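Local structure of L-threonine 3-dehydrogenase (Clostridioides difficile, 7OL1) at residues T205-K217 with S266-K278. The protein probably oxidises the hydroxyl group of L-threonine with NAD+ as a member of the epimerase/dehydratase family of short-chain dehydrogenases. Sequence-based numbering, arbitrary orientation.
Sequences TDYAVDIYYEALK and SFSPEEIADSIKK
Ile272 pushes its side chain from helix 269-277 into a hole on helix 207-217 formed by Tyr207, Ala208, Ile211 and Tyr212, a knob-into-hole fit. The two branches of Ile272 part: CD1 reaches the Tyr207 ring and lies 3.9 Å from Ala208 CB, while CG2 meets the far end of Tyr212, 3.7 Å from Tyr212 OH. A turn later Ile276 also points at helix 207-217. With CG1 anti to its own carbonyl carbon (chi1 -67°), Ile276 brings its CD1 down between Ile211 and Tyr212, 3.7 Å from Ile211 CG1 and 3.9 Å from Tyr212 CD1; its other branch, CG2, faces the methyl of Ala215.

At the N-terminal ends of the helices Tyr207 packs on Pro269 and Phe267. The Tyr207 ring crosses Pro269 at about a right angle, with Tyr207 CE1 3.8 Å from Pro269 CB, and Ala208 CB sits over the centre of one ring face. The hydroxyl of Tyr207 lies in the plane of the Phe267 ring, at its edge, with Tyr207 OH 3.5 Å from Phe267 CD1.

Polar groups work around this apolar core. Tyr212 OH is hydrogen-bonded to Thr325 of helix 321-334. At the N-cap, Ser268 gives two hydrogen bonds to Glu271 OE1: a nearly straight one from Ser268 N (171°), from above the carboxylate plane, and one from Ser268 OG (2.8 Å), to the anti lone pair.

The axes run roughly parallel, 10.9 Å apart and crossing at -33°. Strands 220-223 and 284-287 follow these two helices and pair in parallel, so the contact belongs to the small C-terminal α/β lobe that accompanies the Rossmann domain in extended short-chain dehydrogenases.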
# COMPACT_ATOMS: atom_id res chain seq x y z
N THR A 205 -20.47 10.52 2.38
CA THR A 205 -20.94 11.31 1.20
C THR A 205 -22.45 11.20 1.01
O THR A 205 -22.93 11.73 -0.00
CB THR A 205 -20.34 10.77 -0.11
OG1 THR A 205 -20.75 9.42 -0.29
CG2 THR A 205 -18.83 10.80 -0.18
N ASP A 206 -23.17 10.51 1.91
CA ASP A 206 -24.60 10.12 1.72
C ASP A 206 -25.52 11.34 1.96
O ASP A 206 -26.71 11.25 1.62
CB ASP A 206 -24.98 8.92 2.60
CG ASP A 206 -24.68 7.55 1.98
OD1 ASP A 206 -24.03 7.50 0.94
OD2 ASP A 206 -25.11 6.53 2.57
N TYR A 207 -24.99 12.45 2.46
CA TYR A 207 -25.73 13.74 2.53
C TYR A 207 -26.38 14.04 1.18
O TYR A 207 -27.51 14.53 1.17
CB TYR A 207 -24.82 14.88 2.99
CG TYR A 207 -24.31 15.79 1.90
CD1 TYR A 207 -25.10 16.79 1.36
CD2 TYR A 207 -23.01 15.68 1.45
CE1 TYR A 207 -24.61 17.65 0.38
CE2 TYR A 207 -22.51 16.53 0.47
CZ TYR A 207 -23.31 17.52 -0.07
OH TYR A 207 -22.77 18.34 -1.04
N ALA A 208 -25.71 13.78 0.06
CA ALA A 208 -26.24 14.19 -1.26
C ALA A 208 -27.36 13.25 -1.72
O ALA A 208 -27.98 13.59 -2.72
CB ALA A 208 -25.15 14.29 -2.30
N VAL A 209 -27.58 12.11 -1.05
CA VAL A 209 -28.74 11.22 -1.35
C VAL A 209 -29.91 11.62 -0.45
O VAL A 209 -30.94 12.04 -1.01
CB VAL A 209 -28.40 9.73 -1.20
CG1 VAL A 209 -29.58 8.85 -1.59
CG2 VAL A 209 -27.17 9.36 -2.02
N ASP A 210 -29.73 11.57 0.88
CA ASP A 210 -30.76 11.90 1.91
C ASP A 210 -31.41 13.27 1.62
O ASP A 210 -32.60 13.42 1.92
CB ASP A 210 -30.19 11.85 3.33
CG ASP A 210 -31.17 11.46 4.43
OD1 ASP A 210 -32.33 11.06 4.09
OD2 ASP A 210 -30.78 11.55 5.61
N ILE A 211 -30.67 14.24 1.07
CA ILE A 211 -31.20 15.60 0.76
C ILE A 211 -32.44 15.47 -0.13
O ILE A 211 -33.39 16.24 0.09
CB ILE A 211 -30.13 16.51 0.11
CG1 ILE A 211 -30.55 17.98 0.15
CG2 ILE A 211 -29.82 16.05 -1.32
CD1 ILE A 211 -29.48 18.93 -0.34
N TYR A 212 -32.43 14.57 -1.11
CA TYR A 212 -33.55 14.41 -2.08
C TYR A 212 -34.75 13.76 -1.38
O TYR A 212 -35.90 14.11 -1.72
CB TYR A 212 -33.12 13.59 -3.30
CG TYR A 212 -32.12 14.26 -4.20
CD1 TYR A 212 -32.51 15.27 -5.06
CD2 TYR A 212 -30.80 13.88 -4.23
CE1 TYR A 212 -31.61 15.89 -5.91
CE2 TYR A 212 -29.88 14.50 -5.06
CZ TYR A 212 -30.29 15.50 -5.92
OH TYR A 212 -29.39 16.10 -6.75
N TYR A 213 -34.49 12.84 -0.44
CA TYR A 213 -35.53 12.17 0.40
C TYR A 213 -36.20 13.27 1.24
O TYR A 213 -37.40 13.51 1.04
CB TYR A 213 -34.94 10.99 1.20
CG TYR A 213 -34.73 9.71 0.43
CD1 TYR A 213 -33.87 9.66 -0.65
CD2 TYR A 213 -35.37 8.52 0.77
CE1 TYR A 213 -33.64 8.50 -1.37
CE2 TYR A 213 -35.16 7.34 0.05
CZ TYR A 213 -34.29 7.34 -1.02
OH TYR A 213 -34.02 6.22 -1.76
N GLU A 214 -35.44 13.98 2.07
CA GLU A 214 -35.98 15.02 2.99
C GLU A 214 -36.57 16.21 2.22
O GLU A 214 -37.11 17.09 2.89
CB GLU A 214 -34.93 15.53 3.98
CG GLU A 214 -34.36 14.47 4.91
CD GLU A 214 -35.38 13.71 5.75
OE1 GLU A 214 -36.41 14.31 6.11
OE2 GLU A 214 -35.13 12.52 6.03
N ALA A 215 -36.47 16.25 0.88
CA ALA A 215 -36.99 17.36 0.04
C ALA A 215 -38.45 17.09 -0.35
O ALA A 215 -39.28 18.03 -0.32
CB ALA A 215 -36.14 17.56 -1.19
N LEU A 216 -38.74 15.85 -0.73
CA LEU A 216 -40.08 15.39 -1.16
C LEU A 216 -40.92 14.96 0.06
O LEU A 216 -42.16 14.83 -0.11
CB LEU A 216 -39.90 14.22 -2.14
CG LEU A 216 -39.30 14.58 -3.50
CD1 LEU A 216 -39.17 13.35 -4.38
CD2 LEU A 216 -40.15 15.64 -4.21
N LYS A 217 -40.27 14.77 1.22
CA LYS A 217 -40.84 14.14 2.45
C LYS A 217 -41.28 15.27 3.39
O LYS A 217 -42.49 15.38 3.63
CB LYS A 217 -39.84 13.11 3.00
CG LYS A 217 -39.99 12.65 4.45
CD LYS A 217 -39.32 11.29 4.73
CE LYS A 217 -38.49 11.22 6.00
NZ LYS A 217 -39.20 11.82 7.17
N SER A 266 -18.07 18.48 -8.72
CA SER A 266 -17.80 18.87 -7.31
C SER A 266 -18.91 19.81 -6.86
O SER A 266 -19.35 20.62 -7.68
CB SER A 266 -16.47 19.56 -7.13
OG SER A 266 -15.45 18.90 -7.86
N PHE A 267 -19.33 19.75 -5.59
CA PHE A 267 -20.32 20.70 -5.05
C PHE A 267 -20.43 20.64 -3.52
O PHE A 267 -20.23 19.59 -2.83
CB PHE A 267 -21.66 20.52 -5.77
CG PHE A 267 -22.28 19.14 -5.75
CD1 PHE A 267 -22.78 18.61 -4.57
CD2 PHE A 267 -22.44 18.43 -6.93
CE1 PHE A 267 -23.38 17.36 -4.56
CE2 PHE A 267 -23.06 17.19 -6.92
CZ PHE A 267 -23.53 16.66 -5.73
N SER A 268 -20.71 21.83 -3.01
CA SER A 268 -21.01 22.13 -1.59
C SER A 268 -22.50 21.89 -1.39
O SER A 268 -23.27 22.01 -2.33
CB SER A 268 -20.64 23.54 -1.27
OG SER A 268 -21.37 24.45 -2.08
N PRO A 269 -22.93 21.57 -0.16
CA PRO A 269 -24.35 21.30 0.11
C PRO A 269 -25.30 22.39 -0.41
O PRO A 269 -26.40 22.10 -0.87
CB PRO A 269 -24.38 21.24 1.65
CG PRO A 269 -22.99 20.77 2.05
CD PRO A 269 -22.08 21.43 1.04
N GLU A 270 -24.83 23.62 -0.34
CA GLU A 270 -25.60 24.83 -0.71
C GLU A 270 -25.81 24.83 -2.25
O GLU A 270 -26.88 25.29 -2.67
CB GLU A 270 -24.94 26.02 0.01
CG GLU A 270 -24.46 27.14 -0.89
CD GLU A 270 -22.98 27.04 -1.20
OE1 GLU A 270 -22.21 26.62 -0.27
OE2 GLU A 270 -22.59 27.35 -2.35
N GLU A 271 -24.89 24.29 -3.06
CA GLU A 271 -25.03 24.27 -4.55
C GLU A 271 -26.11 23.26 -4.97
O GLU A 271 -26.75 23.52 -6.02
CB GLU A 271 -23.72 23.93 -5.29
CG GLU A 271 -22.76 25.09 -5.54
CD GLU A 271 -21.29 24.71 -5.77
OE1 GLU A 271 -20.55 24.47 -4.77
OE2 GLU A 271 -20.86 24.66 -6.95
N ILE A 272 -26.30 22.14 -4.24
CA ILE A 272 -27.36 21.12 -4.56
C ILE A 272 -28.70 21.78 -4.27
O ILE A 272 -29.54 21.87 -5.20
CB ILE A 272 -27.26 19.78 -3.78
CG1 ILE A 272 -25.87 19.47 -3.24
CG2 ILE A 272 -27.78 18.61 -4.62
CD1 ILE A 272 -25.80 18.10 -2.61
N ALA A 273 -28.88 22.23 -3.02
CA ALA A 273 -30.03 23.03 -2.55
C ALA A 273 -30.55 23.90 -3.71
O ALA A 273 -31.71 23.69 -4.11
CB ALA A 273 -29.63 23.87 -1.37
N ASP A 274 -29.69 24.78 -4.26
CA ASP A 274 -30.02 25.74 -5.35
C ASP A 274 -30.52 25.01 -6.60
O ASP A 274 -31.36 25.59 -7.32
CB ASP A 274 -28.82 26.63 -5.72
CG ASP A 274 -28.39 27.62 -4.64
OD1 ASP A 274 -28.95 27.58 -3.52
OD2 ASP A 274 -27.48 28.42 -4.92
N SER A 275 -30.00 23.80 -6.86
CA SER A 275 -30.46 22.91 -7.96
C SER A 275 -31.80 22.30 -7.56
O SER A 275 -32.69 22.21 -8.42
CB SER A 275 -29.45 21.85 -8.31
OG SER A 275 -29.54 21.52 -9.70
N ILE A 276 -31.94 21.91 -6.29
CA ILE A 276 -33.21 21.34 -5.74
C ILE A 276 -34.29 22.42 -5.84
O ILE A 276 -35.30 22.18 -6.54
CB ILE A 276 -33.02 20.79 -4.31
CG1 ILE A 276 -32.09 19.57 -4.31
CG2 ILE A 276 -34.36 20.47 -3.65
CD1 ILE A 276 -32.22 18.66 -3.10
N LYS A 277 -34.06 23.59 -5.22
CA LYS A 277 -35.06 24.68 -5.10
C LYS A 277 -35.49 25.15 -6.51
O LYS A 277 -36.68 25.48 -6.65
CB LYS A 277 -34.57 25.77 -4.13
CG LYS A 277 -33.88 26.97 -4.77
CD LYS A 277 -33.20 27.93 -3.79
CE LYS A 277 -32.74 29.21 -4.47
NZ LYS A 277 -31.87 30.03 -3.60
N LYS A 278 -34.62 25.12 -7.53
CA LYS A 278 -34.99 25.41 -8.95
C LYS A 278 -36.16 24.53 -9.43
O LYS A 278 -36.62 24.76 -10.57
CB LYS A 278 -33.80 25.19 -9.89
CG LYS A 278 -34.09 25.31 -11.38
CD LYS A 278 -32.85 25.40 -12.27
CE LYS A 278 -31.65 26.02 -11.58
NZ LYS A 278 -30.58 26.38 -12.54